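L-lysine 6-monooxygenase involved in desferrioxamine biosynthesis (Erwinia amylovora CFBP1430, PDB 5O8P) is an FAD- and NADPH-dependent monooxygenase that probably N-hydroxylates cadaverine in the biosynthesis of the siderophore desferrioxamine. Local coordinates at residues 371-382 and 401-410. Residues are numbered along the deposited sequence; the frame is centred on the assembly and turned at random.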
# COMPACT_ATOMS: atom_id res chain seq x y z
N TYR B 371 -6.54 -36.68 12.02
CA TYR B 371 -5.65 -36.21 13.10
C TYR B 371 -5.51 -37.21 14.27
O TYR B 371 -4.97 -36.86 15.32
CB TYR B 371 -6.04 -34.79 13.57
CG TYR B 371 -6.10 -33.81 12.42
CD1 TYR B 371 -4.96 -33.15 11.99
CD2 TYR B 371 -7.29 -33.57 11.73
CE1 TYR B 371 -4.98 -32.27 10.93
CE2 TYR B 371 -7.34 -32.69 10.65
CZ TYR B 371 -6.18 -32.04 10.24
OH TYR B 371 -6.23 -31.16 9.16
N SER B 372 -5.94 -38.46 14.05
CA SER B 372 -5.87 -39.50 15.06
C SER B 372 -4.54 -40.27 14.97
O SER B 372 -4.01 -40.44 13.88
CB SER B 372 -7.07 -40.45 14.92
OG SER B 372 -6.88 -41.40 13.88
N ILE B 373 -4.04 -40.72 16.13
CA ILE B 373 -2.76 -41.47 16.19
C ILE B 373 -2.93 -42.90 16.71
O ILE B 373 -1.96 -43.67 16.74
CB ILE B 373 -1.63 -40.70 16.94
CG1 ILE B 373 -1.89 -40.62 18.45
CG2 ILE B 373 -1.45 -39.32 16.32
CD1 ILE B 373 -0.82 -39.88 19.23
N ASP B 374 -4.14 -43.28 17.08
CA ASP B 374 -4.43 -44.64 17.52
C ASP B 374 -5.12 -45.40 16.39
O ASP B 374 -5.29 -44.86 15.29
CB ASP B 374 -5.31 -44.63 18.78
CG ASP B 374 -6.69 -44.07 18.51
OD1 ASP B 374 -6.76 -42.94 17.99
OD2 ASP B 374 -7.71 -44.75 18.81
N ARG B 375 -5.51 -46.64 16.68
CA ARG B 375 -6.14 -47.51 15.70
C ARG B 375 -7.67 -47.50 15.78
O ARG B 375 -8.32 -48.31 15.10
CB ARG B 375 -5.61 -48.94 15.89
CG ARG B 375 -4.10 -49.04 15.84
CD ARG B 375 -3.61 -50.47 16.01
NE ARG B 375 -2.15 -50.54 15.90
CZ ARG B 375 -1.28 -50.23 16.87
NH1 ARG B 375 -1.66 -49.82 18.07
NH2 ARG B 375 0.03 -50.34 16.62
N HIS B 376 -8.26 -46.60 16.57
CA HIS B 376 -9.72 -46.57 16.79
C HIS B 376 -10.37 -45.16 16.86
O HIS B 376 -11.49 -45.03 17.34
CB HIS B 376 -10.07 -47.36 18.07
CG HIS B 376 -9.63 -48.79 18.05
ND1 HIS B 376 -8.46 -49.21 18.64
CD2 HIS B 376 -10.19 -49.89 17.49
CE1 HIS B 376 -8.31 -50.51 18.46
NE2 HIS B 376 -9.35 -50.95 17.76
N ASN B 377 -9.69 -44.13 16.36
CA ASN B 377 -10.22 -42.74 16.36
C ASN B 377 -10.59 -42.22 17.74
O ASN B 377 -11.69 -41.70 17.96
CB ASN B 377 -11.40 -42.61 15.39
CG ASN B 377 -11.07 -43.10 14.01
OD1 ASN B 377 -9.95 -42.93 13.54
ND2 ASN B 377 -12.03 -43.74 13.35
N GLN B 378 -9.64 -42.36 18.66
CA GLN B 378 -9.80 -41.93 20.05
C GLN B 378 -8.70 -40.99 20.59
O GLN B 378 -8.98 -40.16 21.45
CB GLN B 378 -9.89 -43.16 20.95
CG GLN B 378 -11.07 -44.07 20.65
CD GLN B 378 -11.09 -45.27 21.56
OE1 GLN B 378 -10.07 -45.91 21.80
NE2 GLN B 378 -12.27 -45.59 22.07
N VAL B 379 -7.47 -41.12 20.11
CA VAL B 379 -6.37 -40.27 20.54
C VAL B 379 -6.04 -39.37 19.36
O VAL B 379 -5.57 -39.86 18.34
CB VAL B 379 -5.14 -41.10 20.91
CG1 VAL B 379 -4.02 -40.20 21.44
CG2 VAL B 379 -5.51 -42.13 21.94
N PHE B 380 -6.31 -38.07 19.51
CA PHE B 380 -6.06 -37.08 18.46
C PHE B 380 -4.93 -36.15 18.82
O PHE B 380 -4.58 -36.02 19.98
CB PHE B 380 -7.33 -36.27 18.21
CG PHE B 380 -8.47 -37.09 17.73
CD1 PHE B 380 -8.60 -37.41 16.39
CD2 PHE B 380 -9.41 -37.58 18.62
CE1 PHE B 380 -9.65 -38.17 15.94
CE2 PHE B 380 -10.47 -38.35 18.19
CZ PHE B 380 -10.58 -38.65 16.84
N VAL B 381 -4.37 -35.47 17.82
CA VAL B 381 -3.31 -34.51 18.08
C VAL B 381 -3.59 -33.18 17.37
O VAL B 381 -4.18 -33.18 16.31
CB VAL B 381 -1.92 -35.06 17.68
CG1 VAL B 381 -1.54 -36.30 18.51
CG2 VAL B 381 -1.80 -35.36 16.18
N GLN B 382 -3.18 -32.08 18.00
CA GLN B 382 -3.25 -30.73 17.44
C GLN B 382 -1.80 -30.29 17.32
O GLN B 382 -1.11 -30.23 18.33
CB GLN B 382 -3.95 -29.77 18.40
CG GLN B 382 -5.35 -30.18 18.80
CD GLN B 382 -6.41 -29.23 18.30
OE1 GLN B 382 -6.48 -28.94 17.11
NE2 GLN B 382 -7.25 -28.73 19.21
N TYR B 401 -10.57 -25.34 11.17
CA TYR B 401 -10.74 -26.50 10.29
C TYR B 401 -10.48 -27.78 11.08
O TYR B 401 -11.36 -28.65 11.15
CB TYR B 401 -9.83 -26.45 9.03
CG TYR B 401 -9.91 -27.74 8.22
CD1 TYR B 401 -11.03 -28.03 7.45
CD2 TYR B 401 -8.88 -28.69 8.26
CE1 TYR B 401 -11.14 -29.24 6.76
CE2 TYR B 401 -8.97 -29.89 7.55
CZ TYR B 401 -10.11 -30.15 6.80
OH TYR B 401 -10.27 -31.32 6.09
N ARG B 402 -9.30 -27.88 11.69
CA ARG B 402 -8.91 -29.10 12.41
C ARG B 402 -9.87 -29.39 13.58
O ARG B 402 -10.38 -30.51 13.71
CB ARG B 402 -7.45 -29.02 12.90
CG ARG B 402 -6.86 -30.35 13.38
CD ARG B 402 -5.43 -30.27 13.86
NE ARG B 402 -5.15 -29.00 14.53
CZ ARG B 402 -4.16 -28.15 14.24
NH1 ARG B 402 -3.24 -28.42 13.32
NH2 ARG B 402 -4.06 -27.01 14.93
N ASN B 403 -10.16 -28.37 14.38
CA ASN B 403 -11.12 -28.49 15.47
C ASN B 403 -12.50 -28.97 14.99
O ASN B 403 -13.15 -29.79 15.66
CB ASN B 403 -11.25 -27.16 16.24
CG ASN B 403 -10.04 -26.87 17.11
OD1 ASN B 403 -9.43 -27.78 17.68
ND2 ASN B 403 -9.68 -25.59 17.23
N SER B 404 -12.93 -28.49 13.83
CA SER B 404 -14.21 -28.92 13.26
C SER B 404 -14.25 -30.39 12.85
O SER B 404 -15.33 -30.99 12.94
CB SER B 404 -14.59 -28.05 12.07
OG SER B 404 -14.92 -26.75 12.51
N VAL B 405 -13.11 -30.96 12.41
CA VAL B 405 -13.08 -32.39 12.05
C VAL B 405 -12.89 -33.25 13.30
O VAL B 405 -13.35 -34.39 13.36
CB VAL B 405 -12.07 -32.79 10.90
CG1 VAL B 405 -11.73 -31.61 9.98
CG2 VAL B 405 -10.80 -33.43 11.41
N LEU B 406 -12.20 -32.70 14.30
CA LEU B 406 -12.10 -33.36 15.58
C LEU B 406 -13.49 -33.49 16.17
O LEU B 406 -13.87 -34.58 16.59
CB LEU B 406 -11.20 -32.59 16.55
CG LEU B 406 -9.71 -32.58 16.25
CD1 LEU B 406 -9.02 -31.74 17.32
CD2 LEU B 406 -9.14 -33.97 16.17
N LEU B 407 -14.24 -32.39 16.18
CA LEU B 407 -15.61 -32.45 16.71
C LEU B 407 -16.50 -33.41 15.94
O LEU B 407 -17.35 -34.05 16.53
CB LEU B 407 -16.24 -31.05 16.82
CG LEU B 407 -15.69 -30.26 18.01
CD1 LEU B 407 -16.16 -28.82 18.02
CD2 LEU B 407 -16.06 -30.92 19.33
N ARG B 408 -16.28 -33.54 14.64
CA ARG B 408 -17.04 -34.51 13.83
C ARG B 408 -16.73 -35.96 14.22
O ARG B 408 -17.62 -36.81 14.24
CB ARG B 408 -16.77 -34.29 12.33
CG ARG B 408 -17.72 -35.02 11.41
CD ARG B 408 -17.49 -34.58 9.97
NE ARG B 408 -16.17 -35.04 9.50
CZ ARG B 408 -15.43 -34.47 8.54
NH1 ARG B 408 -15.83 -33.36 7.91
NH2 ARG B 408 -14.25 -35.01 8.23
N GLU B 409 -15.48 -36.25 14.54
CA GLU B 409 -15.10 -37.59 14.98
C GLU B 409 -15.59 -37.88 16.39
O GLU B 409 -16.18 -38.93 16.66
CB GLU B 409 -13.60 -37.78 14.90
CG GLU B 409 -13.05 -37.92 13.49
CD GLU B 409 -13.48 -39.20 12.78
OE1 GLU B 409 -13.90 -40.18 13.46
OE2 GLU B 409 -13.40 -39.21 11.54
N ILE B 410 -15.34 -36.94 17.30
CA ILE B 410 -15.75 -37.04 18.69
C ILE B 410 -17.25 -37.25 18.80
O ILE B 410 -17.69 -38.23 19.37
CB ILE B 410 -15.32 -35.79 19.49
CG1 ILE B 410 -13.80 -35.79 19.69
CG2 ILE B 410 -16.04 -35.74 20.84
CD1 ILE B 410 -13.25 -34.42 20.04
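Leu406 reaches from the helix to the strand and the residue after it: its CD2 lies 3.5 Å from Phe380 CD1, and its CD1 meets the amide carbon of Gln382. A branched aliphatic residue suits this place, because one methyl packs against the Phe380 ring while the other lies against the amide group of Gln382. Toward the helix C-terminus the Phe380 ring, broad enough to span a helical turn, continues the packing, its CZ 3.7 Å from Glu409 CB. Beside this pair, the flat Tyr371 ring offers one face to the Arg402 methylenes, a CH-pi contact with Arg402 CG 3.4 Å from the ring centroid. Val405, short and branched, closes the edge of the same ring with CG2, 3.5 Å from Tyr371 CD2, while His389 stacks with it.

Strand 379-381 runs antiparallel to segment 401-410 of helix 399-410, the axes of these two segments 174° apart and 10.5 Å at closest approach. The strand pairs with strand 155-157 in the mixed sheet of the FAD-binding, Rossmann-like part of the fold, and the helix packs against that sheet near helix 18-27.

At the N-terminal end of the helical segment the contact turns polar. Arg402 is long enough to lay its methylenes on the tyrosine and still donate a hydrogen bond from NE to Gln382 OE1 (2.9 Å, N-H...O 153°), in the carbonyl plane, with amide and guanidinium nearly perpendicular. The guanidinium also forms a salt bridge with Glu385 and a cation-pi contact with Phe19, an FAD-binding residue. An amide suits position 382 because it both accepts and donates: Gln382 NE2 hydrogen-bonds to Asn403 OD1 at 2.8 Å, a carbonyl oxygen able to accept, and to Asn20. These bonds limit rotation of the buried amide, whose side chain lies about 6 Å from the bound FAD.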